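Local coordinates for protein DMATS type aromatic prenyltransferase (Micromonospora olivasterospora, PDB 6ZRY) that probably catalyses the prenylation of tryptophan, transferring a dimethylallyl group to position 6 of the indole ring, at residues A33-P38 with C133-R138; G97-Q102 with F145-N150. All blocks are in the same frame, centred on the assembly; numbering follows the deposited sequence.

Of the elements joined here, helix 26-36 comes first along the chain. Contact 1 seats its last turn on strand 131-138, closing a long loop that holds strands 61-68 and 71-79 and helix 88-106. Contact 2 starts within that loop, on helix 88-106, and ends beyond it on strand 141-149, so the two closures cross. Strands 131-138 and 141-149 follow each other in the chain and pair antiparallel, with S134 N 2.8 Å from K146 O in a probable hydrogen bond. The two helices thus pack on neighbouring strands of the barrel, the contact centres lying about 9 Å apart. Between them, L35 N meets F98 CE1 at 3.6 Å, and L135 CD2 meets F145 CE2 at 3.5 Å.

Contact 1 (A33-P38 with C133-R138); sequences AGLLGP and CSLVFR
The backbone O of L35 accepts a hydrogen bond from the hydroxyl OG1 of T81, tying the last turn of helix 26-36 to T81 while the L35 side chain reaches down to strand 131-138. No hydrogen bond joins the two segments; the contact is apolar and buried, and L35 supplies the whole helix side of it. With CG anti to the backbone N (chi1 180°), the branch is carried toward the strand, where CD1 and CD2 meet different residues. L35 CD1 lies 3.8 Å from C133 CB and 4.2 Å from C133 SG, whereas L35 CD2 meets the end of the next residue facing the helix, 3.9 Å from L135 CD1. The L35 and L135 side chains run alongside each other in opposite directions. This is the helix-on-strand packing of the ABBA barrel, in which helices surround an antiparallel barrel: C133 and L135 face the helix, while the intervening S134 points away from it and touches Y148 of strand 141-149. F98 of helix 88-106 packs on both L35 and C133, and L31, one turn before L35, extends the apolar layer over L135.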
ATOM      1  N   ALA A  33       7.873  12.643 -10.187  1.00 18.59           N
ATOM      2  CA  ALA A  33       9.255  12.892 -10.646  1.00 18.72           C
ATOM      3  C   ALA A  33      10.204  12.936  -9.450  1.00 18.39           C
ATOM      4  O   ALA A  33      11.267  12.331  -9.533  1.00 17.84           O
ATOM      5  CB  ALA A  33       9.327  14.172 -11.474  1.00 20.08           C
ATOM      6  N   GLY A  34       9.831  13.622  -8.368  1.00 18.43           N
ATOM      7  CA  GLY A  34      10.634  13.681  -7.122  1.00 18.24           C
ATOM      8  C   GLY A  34      10.810  12.302  -6.522  1.00 17.45           C
ATOM      9  O   GLY A  34      11.929  11.936  -6.157  1.00 17.31           O
ATOM     10  N   LEU A  35       9.721  11.546  -6.415  1.00 17.08           N
ATOM     11  CA  LEU A  35       9.735  10.217  -5.773  1.00 16.51           C
ATOM     12  C   LEU A  35      10.646   9.292  -6.588  1.00 15.96           C
ATOM     13  O   LEU A  35      11.424   8.519  -5.991  1.00 15.50           O
ATOM     14  CB  LEU A  35       8.291   9.680  -5.711  1.00 16.56           C
ATOM     15  CG  LEU A  35       8.151   8.314  -5.082  1.00 17.01           C
ATOM     16  CD1 LEU A  35       8.795   8.279  -3.708  1.00 17.65           C
ATOM     17  CD2 LEU A  35       6.698   7.907  -5.007  1.00 17.29           C
ATOM     18  N   LEU A  36      10.586   9.363  -7.911  1.00 16.01           N
ATOM     19  CA  LEU A  36      11.394   8.461  -8.769  1.00 16.50           C
ATOM     20  C   LEU A  36      12.900   8.744  -8.600  1.00 16.75           C
ATOM     21  O   LEU A  36      13.720   7.783  -8.729  1.00 16.41           O
ATOM     22  CB  LEU A  36      10.922   8.617 -10.205  1.00 16.95           C
ATOM     23  CG  LEU A  36       9.598   7.919 -10.523  1.00 16.88           C
ATOM     24  CD1 LEU A  36       9.113   8.285 -11.911  1.00 17.48           C
ATOM     25  CD2 LEU A  36       9.762   6.415 -10.407  1.00 17.14           C
ATOM     26  N   GLY A  37      13.284   9.989  -8.342  1.00 17.98           N
ATOM     27  CA  GLY A  37      14.704  10.381  -8.259  1.00 18.02           C
ATOM     28  C   GLY A  37      15.472   9.844  -9.463  1.00 18.08           C
ATOM     29  O   GLY A  37      15.052  10.063 -10.609  1.00 17.66           O
ATOM     30  N   PRO A  38      16.573   9.069  -9.261  1.00 18.54           N
ATOM     31  CA  PRO A  38      17.451   8.671 -10.366  1.00 18.70           C
ATOM     32  C   PRO A  38      16.850   7.620 -11.318  1.00 18.45           C
ATOM     33  O   PRO A  38      17.378   7.403 -12.364  1.00 18.35           O
ATOM     34  CB  PRO A  38      18.670   8.107  -9.630  1.00 19.20           C
ATOM     35  CG  PRO A  38      18.093   7.545  -8.360  1.00 18.97           C
ATOM     36  CD  PRO A  38      16.987   8.488  -7.980  1.00 18.60           C
ATOM     37  N   CYS A 133       6.949   5.642   0.682  1.00 18.30           N
ATOM     38  CA  CYS A 133       6.179   6.885   0.571  1.00 20.17           C
ATOM     39  C   CYS A 133       4.828   6.524  -0.059  1.00 20.17           C
ATOM     40  O   CYS A 133       4.864   5.714  -1.001  1.00 20.10           O
ATOM     41  CB  CYS A 133       6.955   7.821  -0.378  1.00 20.53           C
ATOM     42  SG  CYS A 133       6.088   9.321  -0.733  1.00 28.11           S
ATOM     43  N   SER A 134       3.714   7.078   0.428  1.00 20.20           N
ATOM     44  CA  SER A 134       2.405   7.100  -0.282  1.00 20.50           C
ATOM     45  C   SER A 134       2.019   8.563  -0.549  1.00 20.79           C
ATOM     46  O   SER A 134       2.025   9.337   0.378  1.00 20.19           O
ATOM     47  CB  SER A 134       1.331   6.346   0.489  1.00 21.16           C
ATOM     48  OG  SER A 134       0.136   6.314  -0.230  1.00 22.05           O
ATOM     49  N   LEU A 135       1.747   8.892  -1.799  1.00 20.36           N
ATOM     50  CA  LEU A 135       1.270  10.218  -2.265  1.00 21.73           C
ATOM     51  C   LEU A 135      -0.223  10.082  -2.495  1.00 21.88           C
ATOM     52  O   LEU A 135      -0.607   9.110  -3.165  1.00 21.66           O
ATOM     53  CB  LEU A 135       1.978  10.606  -3.562  1.00 22.38           C
ATOM     54  CG  LEU A 135       3.506  10.648  -3.537  1.00 23.31           C
ATOM     55  CD1 LEU A 135       4.064  10.817  -4.930  1.00 23.80           C
ATOM     56  CD2 LEU A 135       4.002  11.751  -2.654  1.00 24.19           C
ATOM     57  N   VAL A 136      -1.032  10.959  -1.904  1.00 22.15           N
ATOM     58  CA  VAL A 136      -2.506  10.813  -1.924  1.00 22.50           C
ATOM     59  C   VAL A 136      -3.115  12.029  -2.607  1.00 23.01           C
ATOM     60  O   VAL A 136      -2.913  13.128  -2.101  1.00 23.43           O
ATOM     61  CB  VAL A 136      -3.060  10.624  -0.515  1.00 22.80           C
ATOM     62  CG1 VAL A 136      -4.566  10.444  -0.528  1.00 22.81           C
ATOM     63  CG2 VAL A 136      -2.361   9.475   0.212  1.00 23.25           C
ATOM     64  N   PHE A 137      -3.853  11.812  -3.689  1.00 23.77           N
ATOM     65  CA  PHE A 137      -4.413  12.873  -4.574  1.00 25.98           C
ATOM     66  C   PHE A 137      -5.942  12.775  -4.639  1.00 28.56           C
ATOM     67  O   PHE A 137      -6.489  11.692  -4.805  1.00 25.81           O
ATOM     68  CB  PHE A 137      -3.866  12.743  -5.997  1.00 25.23           C
ATOM     69  CG  PHE A 137      -2.379  12.545  -6.104  1.00 25.37           C
ATOM     70  CD1 PHE A 137      -1.503  13.384  -5.445  1.00 25.96           C
ATOM     71  CD2 PHE A 137      -1.853  11.533  -6.896  1.00 25.49           C
ATOM     72  CE1 PHE A 137      -0.132  13.213  -5.570  1.00 25.59           C
ATOM     73  CE2 PHE A 137      -0.485  11.377  -7.032  1.00 25.14           C
ATOM     74  CZ  PHE A 137       0.371  12.206  -6.360  1.00 25.43           C
ATOM     75  N   ARG A 138      -6.614  13.907  -4.564  1.00 34.11           N
ATOM     76  CA  ARG A 138      -8.091  13.983  -4.729  1.00 38.76           C
ATOM     77  C   ARG A 138      -8.431  15.267  -5.447  1.00 40.44           C
ATOM     78  O   ARG A 138      -7.579  16.186  -5.437  1.00 41.81           O
ATOM     79  CB  ARG A 138      -8.825  13.976  -3.389  1.00 41.25           C
ATOM     80  CG  ARG A 138      -8.174  13.103  -2.334  1.00 44.32           C
ATOM     81  CD  ARG A 138      -8.789  13.308  -0.973  1.00 47.84           C
ATOM     82  NE  ARG A 138      -8.100  12.531   0.045  1.00 51.16           N
ATOM     83  CZ  ARG A 138      -8.344  12.607   1.353  1.00 54.80           C
ATOM     84  NH1 ARG A 138      -9.269  13.440   1.824  1.00 56.46           N
ATOM     85  NH2 ARG A 138      -7.657  11.845   2.189  1.00 55.91           N
TER

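Contact 2 (G97-Q102 with F145-N150); sequences GFLDAQ and FKVYLN
L99 and F145 bring the two backbones nearest, 7.9 Å between their CA atoms, where segment 97-102 of the helix runs roughly antiparallel to strand 145-149 (150° between their directions) with the axes 10.5 Å apart. L99 spreads its methyls over two strand residues: CD1 lies 3.9 Å from V147 CG2, and CD2 sits obliquely by the F145 ring, 4.2 Å from CD2 of that ring. Q102 comes to the ring's far end, its CB 3.7 Å from F145 CZ and its CG 4.0 Å from F145 CE2. The bend at its chi2 (-53°) carries the amide back beside the ring, the two planes 28° apart, and OE1 is hydrogen-bonded by R105 NH2. F145 and V147 belong to the outer, helix-facing layer of the ABBA barrel; K146, between them, points away and forms a salt bridge with D201, and Y148, after V147, packs edge-to-face with F197, a residue of the tryptophan pocket. An alanine in place of F145 is likely to leave the Q102 methylenes and L99 CD2 without their apolar partner and open a gap beside L135 and L31. Q102 CG also lies 3.7 Å above one face of the F98 ring, offset toward its rim.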
ATOM      1  N   GLY A  97      14.952  11.958   2.261  1.00 22.36           N
ATOM      2  CA  GLY A  97      15.348  13.223   1.627  1.00 22.70           C
ATOM      3  C   GLY A  97      14.201  13.839   0.842  1.00 22.00           C
ATOM      4  O   GLY A  97      13.896  15.005   1.049  1.00 22.37           O
ATOM      5  N   PHE A  98      13.530  13.048   0.014  1.00 21.65           N
ATOM      6  CA  PHE A  98      12.360  13.503  -0.765  1.00 20.89           C
ATOM      7  C   PHE A  98      11.242  13.973   0.169  1.00 20.96           C
ATOM      8  O   PHE A  98      10.691  15.047  -0.034  1.00 19.63           O
ATOM      9  CB  PHE A  98      11.869  12.391  -1.692  1.00 20.30           C
ATOM     10  CG  PHE A  98      10.533  12.657  -2.290  1.00 19.61           C
ATOM     11  CD1 PHE A  98      10.366  13.656  -3.228  1.00 19.93           C
ATOM     12  CD2 PHE A  98       9.420  11.915  -1.904  1.00 19.11           C
ATOM     13  CE1 PHE A  98       9.125  13.920  -3.758  1.00 19.51           C
ATOM     14  CE2 PHE A  98       8.186  12.169  -2.468  1.00 18.85           C
ATOM     15  CZ  PHE A  98       8.037  13.165  -3.387  1.00 19.45           C
ATOM     16  N   LEU A  99      10.858  13.126   1.127  1.00 20.88           N
ATOM     17  CA  LEU A  99       9.759  13.431   2.052  1.00 22.14           C
ATOM     18  C   LEU A  99      10.095  14.684   2.874  1.00 22.73           C
ATOM     19  O   LEU A  99       9.202  15.527   3.033  1.00 22.18           O
ATOM     20  CB  LEU A  99       9.495  12.210   2.949  1.00 22.30           C
ATOM     21  CG  LEU A  99       8.768  11.063   2.252  1.00 22.22           C
ATOM     22  CD1 LEU A  99       8.825   9.802   3.081  1.00 23.07           C
ATOM     23  CD2 LEU A  99       7.343  11.446   1.959  1.00 22.95           C
ATOM     24  N   ASP A 100      11.323  14.781   3.394  1.00 24.10           N
ATOM     25  CA  ASP A 100      11.723  15.917   4.282  1.00 25.44           C
ATOM     26  C   ASP A 100      11.648  17.219   3.481  1.00 25.17           C
ATOM     27  O   ASP A 100      11.136  18.201   4.013  1.00 25.08           O
ATOM     28  CB  ASP A 100      13.103  15.689   4.907  1.00 27.37           C
ATOM     29  CG  ASP A 100      13.116  14.644   6.014  1.00 28.45           C
ATOM     30  OD1 ASP A 100      12.052  14.248   6.447  1.00 29.09           O
ATOM     31  OD2 ASP A 100      14.201  14.247   6.412  1.00 31.69           O
ATOM     32  N   ALA A 101      12.088  17.202   2.231  1.00 24.35           N
ATOM     33  CA  ALA A 101      12.007  18.375   1.321  1.00 25.08           C
ATOM     34  C   ALA A 101      10.535  18.763   1.126  1.00 24.73           C
ATOM     35  O   ALA A 101      10.212  19.969   1.172  1.00 24.09           O
ATOM     36  CB  ALA A 101      12.683  18.070   0.001  1.00 25.05           C
ATOM     37  N   GLN A 102       9.657  17.773   0.943  1.00 24.56           N
ATOM     38  CA  GLN A 102       8.219  18.028   0.707  1.00 25.31           C
ATOM     39  C   GLN A 102       7.552  18.511   2.007  1.00 26.24           C
ATOM     40  O   GLN A 102       6.706  19.411   1.928  1.00 27.85           O
ATOM     41  CB  GLN A 102       7.571  16.783   0.110  1.00 24.77           C
ATOM     42  CG  GLN A 102       8.071  16.482  -1.273  1.00 25.07           C
ATOM     43  CD  GLN A 102       7.967  17.650  -2.223  1.00 25.56           C
ATOM     44  OE1 GLN A 102       7.008  18.401  -2.219  1.00 26.49           O
ATOM     45  NE2 GLN A 102       8.978  17.809  -3.046  1.00 26.37           N
ATOM     46  N   PHE A 145       0.829  13.248   2.202  1.00 23.39           N
ATOM     47  CA  PHE A 145       1.966  12.325   2.264  1.00 22.12           C
ATOM     48  C   PHE A 145       1.731  11.333   3.396  1.00 21.78           C
ATOM     49  O   PHE A 145       1.322  11.745   4.496  1.00 21.75           O
ATOM     50  CB  PHE A 145       3.247  13.118   2.454  1.00 21.70           C
ATOM     51  CG  PHE A 145       3.536  14.105   1.340  1.00 21.66           C
ATOM     52  CD1 PHE A 145       3.014  15.388   1.365  1.00 22.14           C
ATOM     53  CD2 PHE A 145       4.328  13.742   0.262  1.00 21.33           C
ATOM     54  CE1 PHE A 145       3.292  16.295   0.345  1.00 22.48           C
ATOM     55  CE2 PHE A 145       4.600  14.646  -0.766  1.00 22.25           C
ATOM     56  CZ  PHE A 145       4.085  15.926  -0.719  1.00 22.18           C
ATOM     57  N   LYS A 146       2.034  10.063   3.142  1.00 21.71           N
ATOM     58  CA  LYS A 146       2.057   9.009   4.187  1.00 22.46           C
ATOM     59  C   LYS A 146       3.396   8.316   4.119  1.00 20.76           C
ATOM     60  O   LYS A 146       3.925   8.143   3.014  1.00 19.81           O
ATOM     61  CB  LYS A 146       0.946   7.975   4.000  1.00 23.73           C
ATOM     62  CG  LYS A 146      -0.392   8.527   3.561  1.00 25.69           C
ATOM     63  CD  LYS A 146      -1.125   9.243   4.636  1.00 28.14           C
ATOM     64  CE  LYS A 146      -2.568   9.553   4.248  1.00 29.83           C
ATOM     65  NZ  LYS A 146      -3.476   9.435   5.411  1.00 31.15           N
ATOM     66  N   VAL A 147       3.908   7.939   5.275  1.00 20.29           N
ATOM     67  CA  VAL A 147       5.219   7.265   5.439  1.00 19.71           C
ATOM     68  C   VAL A 147       4.963   5.835   5.907  1.00 18.72           C
ATOM     69  O   VAL A 147       4.248   5.662   6.931  1.00 17.79           O
ATOM     70  CB  VAL A 147       6.092   8.044   6.426  1.00 20.69           C
ATOM     71  CG1 VAL A 147       7.449   7.391   6.613  1.00 21.22           C
ATOM     72  CG2 VAL A 147       6.223   9.490   5.984  1.00 21.19           C
ATOM     73  N   TYR A 148       5.539   4.880   5.199  1.00 18.05           N
ATOM     74  CA  TYR A 148       5.422   3.438   5.419  1.00 17.96           C
ATOM     75  C   TYR A 148       6.766   2.941   5.936  1.00 17.96           C
ATOM     76  O   TYR A 148       7.714   2.855   5.125  1.00 17.70           O
ATOM     77  CB  TYR A 148       5.005   2.761   4.113  1.00 18.69           C
ATOM     78  CG  TYR A 148       3.539   2.858   3.858  1.00 18.93           C
ATOM     79  CD1 TYR A 148       2.918   4.080   3.604  1.00 20.41           C
ATOM     80  CD2 TYR A 148       2.738   1.737   3.949  1.00 19.52           C
ATOM     81  CE1 TYR A 148       1.535   4.163   3.418  1.00 21.25           C
ATOM     82  CE2 TYR A 148       1.374   1.806   3.775  1.00 20.45           C
ATOM     83  CZ  TYR A 148       0.765   3.017   3.516  1.00 21.59           C
ATOM     84  OH  TYR A 148      -0.598   3.028   3.354  1.00 25.46           O
ATOM     85  N   LEU A 149       6.859   2.643   7.232  1.00 17.64           N
ATOM     86  CA  LEU A 149       8.113   2.168   7.855  1.00 17.95           C
ATOM     87  C   LEU A 149       8.057   0.659   7.949  1.00 17.48           C
ATOM     88  O   LEU A 149       6.937   0.117   8.166  1.00 16.62           O
ATOM     89  CB  LEU A 149       8.286   2.803   9.229  1.00 18.82           C
ATOM     90  CG  LEU A 149       8.323   4.333   9.262  1.00 19.79           C
ATOM     91  CD1 LEU A 149       8.457   4.828  10.691  1.00 20.54           C
ATOM     92  CD2 LEU A 149       9.465   4.882   8.432  1.00 20.13           C
ATOM     93  N   ASN A 150       9.202   0.008   7.809  1.00 17.78           N
ATOM     94  CA  ASN A 150       9.340  -1.472   7.908  1.00 18.05           C
ATOM     95  C   ASN A 150       9.522  -1.828   9.379  1.00 17.92           C
ATOM     96  O   ASN A 150      10.556  -1.509   9.948  1.00 18.37           O
ATOM     97  CB  ASN A 150      10.511  -2.007   7.075  1.00 18.17           C
ATOM     98  CG  ASN A 150      10.620  -3.518   7.124  1.00 18.14           C
ATOM     99  OD1 ASN A 150       9.754  -4.196   7.686  1.00 18.23           O
ATOM    100  ND2 ASN A 150      11.660  -4.058   6.504  1.00 18.89           N
TER